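PDB 4HBZ: putative phosphohistidine phosphatase, SixA from Nakamurella multipartita, which probably removes phosphate from phosphohistidine in proteins, as a branch 1 member of the histidine phosphatase superfamily. Local coordinates for residues R20-M25 and A160-T165; P61-V66 and A112-V117; A106-D111 and G166-L171. All blocks are in the same frame, centred on the assembly; numbering follows the deposited sequence.

All three contacts belong to one mixed beta sheet of an alpha/beta fold and the loops at the N-terminal ends of its central parallel strands. Contact 1 pairs strand 20-26 with antiparallel strand 159-164, and contact 2 joins parallel strands 65-69 and 114-119; their centres lie about 9 Å apart because strands 20-26 and 114-119 are neighbours. The centre of contact 3 is about 12 Å from the first and about 11 Å from the second, and Trp168 bridges to both, hydrogen-bonding to Ala112 and packing on Arg20 and Leu22. Along the chain contact 2 nests inside the loop closed by contact 1, whereas contact 3 crosses both. Segments far apart in sequence thereby meet on a single sheet.

Contact 1 (R20-M25 and A160-T165); sequences RTLVLM and AVLSTT
Arg20 through Leu24 pair with Thr164 through Ala160 as two neighbouring antiparallel strands, the segment axes approaching to 4.6 Å at 153°. The backbone bonding is regular. Arg20 with Thr164, Leu22 with Leu162 and Leu24 with Ala160 are hydrogen-bonded pairs, in which each residue gives and takes one N-H...O=C bond; Arg20 N to Thr164 O is 2.7 Å, and Leu162 N meets Leu22 O at 2.8 Å nearly along the C=O axis. Thr21 with Ser163 and Val23 with Val161 are the non-hydrogen-bonded pairs between them, where CA-H groups approach the same carbonyls, as Ser163 CA does to Arg20 O at 3.2 Å.

Apolar packing divides between the two faces. On the face of Leu22, Leu24 and Leu162, Leu24 CD1 touches Leu162 CD1 at 3.8 Å, the two side chains crossing at about a right angle; branched leucines suit this buried layer, and the small Ala160 fits beside them. On the opposite face the Thr21 methyl CG2 meets Val161 CG1 at 3.9 Å, beta-branched residues that favour the extended backbone.

Polar side chains gather at the Arg20 end. Arg20 suits this partly exposed start of the strand: its aliphatic part packs on Trp168 beside Thr164, and its long chain carries the charge outward. Water 1 bonds to Ser163 OG at 3.0 Å and donates weakly to Arg20 O. In Thr164 a chi1 of -173° swings OG1 away from the backbone N, toward Gly175 O and Gly166 N, both of which it bonds, while its methyl CG2 lies 4.1 Å from Arg20 CB.

Strand 20-26 also bonds along its other edge to strand 114-119, and strand 177-182 packs beside Ala160, Val161 and Leu162. Helix 123-138 lies over the leucine face through Ile124, Thr127, Leu131 and Val132.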
loop_
_atom_site.group_PDB
_atom_site.type_symbol
_atom_site.label_atom_id
_atom_site.label_comp_id
_atom_site.label_asym_id
_atom_site.label_seq_id
_atom_site.Cartn_x
_atom_site.Cartn_y
_atom_site.Cartn_z
ATOM N N ARG A 20 2.797 14.104 0.012
ATOM C CA ARG A 20 3.171 12.893 -0.679
ATOM C C ARG A 20 2.025 11.908 -0.603
ATOM O O ARG A 20 1.228 11.964 0.352
ATOM C CB ARG A 20 4.410 12.325 -0.022
ATOM C CG ARG A 20 5.625 13.158 -0.322
ATOM C CD ARG A 20 6.793 12.739 0.530
ATOM N NE ARG A 20 7.912 13.606 0.215
ATOM C CZ ARG A 20 8.019 14.842 0.691
ATOM N NH1 ARG A 20 7.052 15.352 1.474
ATOM N NH2 ARG A 20 9.061 15.576 0.366
ATOM N N THR A 21 1.920 11.031 -1.607
ATOM C CA THR A 21 0.818 10.067 -1.695
ATOM C C THR A 21 1.359 8.659 -1.562
ATOM O O THR A 21 2.281 8.275 -2.280
ATOM C CB THR A 21 0.100 10.186 -3.034
ATOM O OG1 THR A 21 -0.441 11.539 -3.180
ATOM C CG2 THR A 21 -0.980 9.180 -3.181
ATOM N N LEU A 22 0.807 7.944 -0.616
ATOM C CA LEU A 22 1.153 6.568 -0.351
ATOM C C LEU A 22 -0.004 5.643 -0.636
ATOM O O LEU A 22 -1.121 5.892 -0.179
ATOM C CB LEU A 22 1.533 6.413 1.122
ATOM C CG LEU A 22 1.893 5.024 1.590
ATOM C CD1 LEU A 22 3.140 4.521 0.899
ATOM C CD2 LEU A 22 2.085 4.979 3.120
ATOM N N VAL A 23 0.216 4.608 -1.431
ATOM C CA VAL A 23 -0.819 3.635 -1.756
ATOM C C VAL A 23 -0.375 2.302 -1.142
ATOM O O VAL A 23 0.730 1.809 -1.455
ATOM C CB VAL A 23 -1.022 3.450 -3.268
ATOM C CG1 VAL A 23 -2.166 2.467 -3.495
ATOM C CG2 VAL A 23 -1.346 4.794 -3.904
ATOM N N LEU A 24 -1.190 1.771 -0.251
ATOM C CA LEU A 24 -0.947 0.511 0.404
ATOM C C LEU A 24 -1.896 -0.538 -0.152
ATOM O O LEU A 24 -3.093 -0.422 0.076
ATOM C CB LEU A 24 -1.095 0.633 1.908
ATOM C CG LEU A 24 -0.182 1.565 2.674
ATOM C CD1 LEU A 24 -0.524 1.602 4.133
ATOM C CD2 LEU A 24 1.280 1.168 2.403
HETATM N N MSE A 25 -1.389 -1.536 -0.876
HETATM C CA MSE A 25 -2.211 -2.515 -1.572
HETATM C C MSE A 25 -1.959 -3.877 -1.048
HETATM O O MSE A 25 -0.809 -4.328 -0.956
HETATM C CB MSE A 25 -1.903 -2.440 -3.079
HETATM C CG MSE A 25 -2.837 -3.371 -3.835
HETATM SE SE MSE A 25 -2.697 -3.021 -5.768
HETATM C CE MSE A 25 -4.207 -4.200 -6.321
ATOM N N ALA A 160 -5.496 1.222 -0.022
ATOM C CA ALA A 160 -5.729 2.491 0.701
ATOM C C ALA A 160 -4.812 3.564 0.177
ATOM O O ALA A 160 -3.637 3.281 -0.167
ATOM C CB ALA A 160 -5.465 2.304 2.191
ATOM N N VAL A 161 -5.344 4.754 0.040
ATOM C CA VAL A 161 -4.602 5.904 -0.417
ATOM C C VAL A 161 -4.490 6.870 0.756
ATOM O O VAL A 161 -5.501 7.253 1.359
ATOM C CB VAL A 161 -5.299 6.627 -1.580
ATOM C CG1 VAL A 161 -4.462 7.832 -2.062
ATOM C CG2 VAL A 161 -5.613 5.669 -2.726
ATOM N N LEU A 162 -3.245 7.204 1.110
ATOM C CA LEU A 162 -2.955 8.082 2.211
ATOM C C LEU A 162 -2.082 9.242 1.763
ATOM O O LEU A 162 -1.431 9.156 0.745
ATOM C CB LEU A 162 -2.259 7.330 3.348
ATOM C CG LEU A 162 -2.969 6.077 3.854
ATOM C CD1 LEU A 162 -2.404 4.827 3.209
ATOM C CD2 LEU A 162 -2.897 5.971 5.373
ATOM N N SER A 163 -2.107 10.329 2.530
ATOM C CA SER A 163 -1.356 11.510 2.205
ATOM C C SER A 163 -0.586 11.930 3.453
ATOM O O SER A 163 -1.125 11.938 4.574
ATOM C CB SER A 163 -2.330 12.619 1.809
ATOM O OG SER A 163 -1.612 13.739 1.429
ATOM N N THR A 164 0.660 12.357 3.222
ATOM C CA THR A 164 1.532 12.828 4.327
ATOM C C THR A 164 2.262 14.079 3.892
ATOM O O THR A 164 2.725 14.195 2.744
ATOM C CB THR A 164 2.498 11.750 4.823
ATOM O OG1 THR A 164 3.194 12.215 6.009
ATOM C CG2 THR A 164 3.506 11.344 3.815
ATOM N N THR A 165 2.480 14.985 4.841
ATOM C CA THR A 165 3.387 16.071 4.584
ATOM C C THR A 165 4.805 15.781 5.016
ATOM O O THR A 165 5.694 16.592 4.695
ATOM C CB THR A 165 2.921 17.381 5.208
ATOM O OG1 THR A 165 2.799 17.225 6.628
ATOM C CG2 THR A 165 1.607 17.812 4.557
HETATM O O HOH W 1 -1.161 13.498 -1.489
#

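Contact 2 (P61-V66 and A112-V117); sequences PAVDVV and ASTVLV
Val65 and Val66 lie beside Val115 and Leu116 as a short parallel beta pair, part of the central sheet of the alpha/beta histidine phosphatase fold. Leu116 N bonds to Val65 O at 3.0 Å, nearly straight. Ahead of the pair, residues 61-64 cross over the start of strand 114-119, the touching parts running 72° apart end to end, and Thr114 O takes Asp64 N at 2.9 Å together with a weak bond from Val65 N.

Asp64 makes the polar link. Its CG sits beside the backbone N (chi1 -59°), which carries the carboxylate over the turn entering strand 114-119. There OD2 accepts Ser113 N at 2.8 Å from above the carboxylate plane, 39° out of it, and Thr114 N on the anti side at 2.9 Å. With an alanine here, both amide N-H groups would probably be left without their shared acceptor and the turn freer to move.

Apolar side chains flank this. Val63 CG1 reaches Leu116 CB at 3.9 Å, while Val65 CG2 rests on Ala112 CB, whose small methyl suits the close approach. Pro61, whose ring restricts the incoming loop, sets CB against Thr114 OG1. Water 2 finishes the junction: it donates to Ala62 O at 2.6 Å and to Asp64 OD2, and accepts from Thr114 OG1 at 2.8 Å.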
loop_
_atom_site.group_PDB
_atom_site.type_symbol
_atom_site.label_atom_id
_atom_site.label_comp_id
_atom_site.label_asym_id
_atom_site.label_seq_id
_atom_site.Cartn_x
_atom_site.Cartn_y
_atom_site.Cartn_z
ATOM N N PRO A 61 -1.764 10.674 -9.170
ATOM C CA PRO A 61 -0.533 10.905 -9.873
ATOM C C PRO A 61 0.193 9.651 -10.232
ATOM O O PRO A 61 0.060 8.628 -9.537
ATOM C CB PRO A 61 0.278 11.769 -8.873
ATOM C CG PRO A 61 -0.746 12.360 -7.973
ATOM C CD PRO A 61 -1.749 11.259 -7.819
ATOM N N ALA A 62 0.986 9.705 -11.291
ATOM C CA ALA A 62 1.743 8.534 -11.698
ATOM C C ALA A 62 2.613 8.031 -10.556
ATOM O O ALA A 62 3.257 8.803 -9.858
ATOM C CB ALA A 62 2.642 8.845 -12.891
ATOM N N VAL A 63 2.598 6.733 -10.357
ATOM C CA VAL A 63 3.428 6.167 -9.295
ATOM C C VAL A 63 4.903 6.359 -9.682
ATOM O O VAL A 63 5.331 6.054 -10.783
ATOM C CB VAL A 63 3.081 4.684 -9.050
ATOM C CG1 VAL A 63 4.111 4.008 -8.167
ATOM C CG2 VAL A 63 1.687 4.551 -8.464
ATOM N N ASP A 64 5.713 6.792 -8.701
ATOM C CA ASP A 64 7.145 6.984 -8.926
ATOM C C ASP A 64 7.974 5.765 -8.561
ATOM O O ASP A 64 8.975 5.452 -9.233
ATOM C CB ASP A 64 7.695 8.194 -8.179
ATOM C CG ASP A 64 7.004 9.472 -8.588
ATOM O OD1 ASP A 64 7.070 9.807 -9.817
ATOM O OD2 ASP A 64 6.350 10.109 -7.724
ATOM N N VAL A 65 7.581 5.097 -7.481
ATOM C CA VAL A 65 8.350 3.989 -6.898
ATOM C C VAL A 65 7.376 2.949 -6.349
ATOM O O VAL A 65 6.370 3.310 -5.733
ATOM C CB VAL A 65 9.246 4.504 -5.749
ATOM C CG1 VAL A 65 10.004 3.385 -5.085
ATOM C CG2 VAL A 65 10.205 5.576 -6.268
ATOM N N VAL A 66 7.660 1.672 -6.599
ATOM C CA VAL A 66 6.863 0.584 -6.042
ATOM C C VAL A 66 7.818 -0.197 -5.136
ATOM O O VAL A 66 8.992 -0.443 -5.501
ATOM C CB VAL A 66 6.358 -0.363 -7.131
ATOM C CG1 VAL A 66 5.489 -1.453 -6.532
ATOM C CG2 VAL A 66 5.553 0.420 -8.145
ATOM N N ALA A 112 10.535 11.127 -4.562
ATOM C CA ALA A 112 9.300 10.449 -5.028
ATOM C C ALA A 112 8.090 11.145 -4.459
ATOM O O ALA A 112 8.050 11.485 -3.270
ATOM C CB ALA A 112 9.285 8.984 -4.636
ATOM N N SER A 113 7.094 11.392 -5.300
ATOM C CA SER A 113 5.858 12.004 -4.834
ATOM C C SER A 113 4.787 10.972 -4.512
ATOM O O SER A 113 3.957 11.183 -3.610
ATOM C CB SER A 113 5.319 12.996 -5.845
ATOM O OG SER A 113 6.287 13.985 -6.127
ATOM N N THR A 114 4.809 9.859 -5.235
ATOM C CA THR A 114 3.773 8.803 -5.116
ATOM C C THR A 114 4.461 7.440 -5.027
ATOM O O THR A 114 5.254 7.087 -5.890
ATOM C CB THR A 114 2.823 8.846 -6.326
ATOM O OG1 THR A 114 2.372 10.199 -6.502
ATOM C CG2 THR A 114 1.636 7.945 -6.181
ATOM N N VAL A 115 4.197 6.754 -3.941
ATOM C CA VAL A 115 4.740 5.410 -3.658
ATOM C C VAL A 115 3.642 4.387 -3.519
ATOM O O VAL A 115 2.680 4.624 -2.829
ATOM C CB VAL A 115 5.621 5.422 -2.400
ATOM C CG1 VAL A 115 6.074 4.042 -2.039
ATOM C CG2 VAL A 115 6.802 6.362 -2.559
ATOM N N LEU A 116 3.795 3.251 -4.202
ATOM C CA LEU A 116 2.897 2.121 -4.087
ATOM C C LEU A 116 3.617 0.990 -3.354
ATOM O O LEU A 116 4.731 0.631 -3.740
ATOM C CB LEU A 116 2.525 1.670 -5.502
ATOM C CG LEU A 116 1.724 0.353 -5.598
ATOM C CD1 LEU A 116 0.374 0.422 -4.871
ATOM C CD2 LEU A 116 1.503 -0.062 -7.063
ATOM N N VAL A 117 2.935 0.393 -2.406
ATOM C CA VAL A 117 3.399 -0.789 -1.688
ATOM C C VAL A 117 2.475 -1.941 -2.019
ATOM O O VAL A 117 1.280 -1.795 -1.848
ATOM C CB VAL A 117 3.426 -0.571 -0.171
ATOM C CG1 VAL A 117 3.895 -1.808 0.601
ATOM C CG2 VAL A 117 4.287 0.654 0.196
HETATM O O HOH W 2 3.942 11.082 -8.693
#

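Contact 3 (A106-D111 and G166-L171); sequences AAVPAD and GAWADL
Two connections of the alpha/beta fold meet here: residues 106-110, between helix 98-106 and strand 114-119, touch Trp168 and Ala169 in the 3-10 turn that leads from strand 159-164 to helix 171-174. The main interaction is a CH-pi contact. Val108 CG2 lies over one face of the indole, 4.0 Å from the centroid of the five-membered ring and 27° off its normal, and comes within 3.6 Å of Trp168 CD1. With CG1 of the valine beside the backbone N (chi1 -58°), CG2 falls between N and the carbonyl carbon and faces the indole, while CG1 packs on Val65 of the sheet; a branched residue thus serves two surfaces at once.

The backbones come close where side chains are small. Ala106 CA lies just 4.0 Å from Ala169 CA, and the small methyls suit so close an approach: Ala106 CB lies against Ala169 CA. Ala106 CA also directs its hydrogen at Trp168 O, 3.5 Å away. That carbonyl receives Leu171 N as well, while Asp170 N bonds to Ala167 O at 2.9 Å within the turn. Water 3 bridges the loops, donating to Ala110 O at 2.8 Å and accepting from Trp168 N at 3.0 Å.

A tryptophan suits this place because its large, buried ring spans both loops and the sheet. NE1 donates to Ala112 O, and the benzo part packs against Arg20, Leu22 and Val115. The contact thus closes the N-terminal ends of the parallel strands of this alpha/beta fold; in histidine phosphatases the catalytic pocket lies at the other, C-terminal ends.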
loop_
_atom_site.group_PDB
_atom_site.type_symbol
_atom_site.label_atom_id
_atom_site.label_comp_id
_atom_site.label_asym_id
_atom_site.label_seq_id
_atom_site.Cartn_x
_atom_site.Cartn_y
_atom_site.Cartn_z
ATOM N N ALA A 106 10.622 4.158 3.868
ATOM C CA ALA A 106 11.551 5.228 4.249
ATOM C C ALA A 106 12.791 5.326 3.422
ATOM O O ALA A 106 13.436 6.381 3.335
ATOM C CB ALA A 106 11.973 5.034 5.691
ATOM N N ALA A 107 13.181 4.241 2.766
ATOM C CA ALA A 107 14.370 4.151 1.970
ATOM C C ALA A 107 14.203 4.543 0.468
ATOM O O ALA A 107 15.209 4.573 -0.258
ATOM C CB ALA A 107 14.980 2.734 2.096
ATOM N N VAL A 108 12.963 4.800 0.026
ATOM C CA VAL A 108 12.735 5.145 -1.380
ATOM C C VAL A 108 13.407 6.486 -1.708
ATOM O O VAL A 108 13.730 7.303 -0.810
ATOM C CB VAL A 108 11.220 5.247 -1.745
ATOM C CG1 VAL A 108 10.560 3.918 -1.433
ATOM C CG2 VAL A 108 10.539 6.417 -1.120
ATOM N N PRO A 109 13.643 6.736 -2.983
ATOM C CA PRO A 109 14.183 8.062 -3.383
ATOM C C PRO A 109 13.364 9.175 -2.789
ATOM O O PRO A 109 12.153 9.219 -2.870
ATOM C CB PRO A 109 14.105 8.026 -4.897
ATOM C CG PRO A 109 14.283 6.558 -5.218
ATOM C CD PRO A 109 13.574 5.802 -4.124
ATOM N N ALA A 110 14.029 10.096 -2.116
ATOM C CA ALA A 110 13.363 11.055 -1.313
ATOM C C ALA A 110 12.439 11.938 -2.117
ATOM O O ALA A 110 11.452 12.387 -1.548
ATOM C CB ALA A 110 14.393 11.936 -0.606
ATOM N N ASP A 111 12.735 12.203 -3.385
ATOM C CA ASP A 111 11.915 13.121 -4.154
ATOM C C ASP A 111 10.704 12.428 -4.793
ATOM O O ASP A 111 9.934 13.079 -5.496
ATOM C CB ASP A 111 12.730 13.815 -5.263
ATOM C CG ASP A 111 13.773 14.770 -4.711
ATOM O OD1 ASP A 111 13.578 15.273 -3.579
ATOM O OD2 ASP A 111 14.786 15.010 -5.421
ATOM N N GLY A 166 5.010 14.688 5.720
ATOM C CA GLY A 166 6.362 14.313 6.122
ATOM C C GLY A 166 7.161 13.754 4.975
ATOM O O GLY A 166 6.616 13.239 3.972
ATOM N N ALA A 167 8.472 13.886 5.061
ATOM C CA ALA A 167 9.382 13.157 4.172
ATOM C C ALA A 167 9.163 11.672 4.298
ATOM O O ALA A 167 8.754 11.158 5.381
ATOM C CB ALA A 167 10.804 13.478 4.593
ATOM N N TRP A 168 9.444 10.896 3.252
ATOM C CA TRP A 168 9.320 9.451 3.372
ATOM C C TRP A 168 10.088 8.866 4.559
ATOM O O TRP A 168 9.584 7.943 5.216
ATOM C CB TRP A 168 9.703 8.713 2.077
ATOM C CG TRP A 168 8.797 9.013 0.927
ATOM C CD1 TRP A 168 9.121 9.642 -0.207
ATOM C CD2 TRP A 168 7.373 8.730 0.863
ATOM N NE1 TRP A 168 8.006 9.732 -1.024
ATOM C CE2 TRP A 168 6.915 9.205 -0.389
ATOM C CE3 TRP A 168 6.469 8.145 1.726
ATOM C CZ2 TRP A 168 5.587 9.022 -0.795
ATOM C CZ3 TRP A 168 5.132 8.004 1.331
ATOM C CH2 TRP A 168 4.725 8.451 0.091
ATOM N N ALA A 169 11.295 9.356 4.820
ATOM C CA ALA A 169 12.081 8.815 5.884
ATOM C C ALA A 169 11.386 8.960 7.263
ATOM O O ALA A 169 11.630 8.184 8.206
ATOM C CB ALA A 169 13.450 9.444 5.886
ATOM N N ASP A 170 10.507 9.972 7.349
ATOM C CA ASP A 170 9.895 10.343 8.609
ATOM C C ASP A 170 8.491 9.768 8.761
ATOM O O ASP A 170 7.812 10.118 9.680
ATOM C CB ASP A 170 9.803 11.884 8.672
ATOM C CG ASP A 170 11.189 12.564 8.803
ATOM O OD1 ASP A 170 12.124 11.850 9.180
ATOM O OD2 ASP A 170 11.263 13.776 8.647
ATOM N N LEU A 171 8.068 8.905 7.842
ATOM C CA LEU A 171 6.692 8.452 7.818
ATOM C C LEU A 171 6.211 7.854 9.109
ATOM O O LEU A 171 5.075 8.107 9.545
ATOM C CB LEU A 171 6.503 7.523 6.594
ATOM C CG LEU A 171 5.160 6.974 6.303
ATOM C CD1 LEU A 171 4.135 8.025 5.972
ATOM C CD2 LEU A 171 5.302 5.960 5.168
HETATM O O HOH W 3 11.120 12.443 1.280
#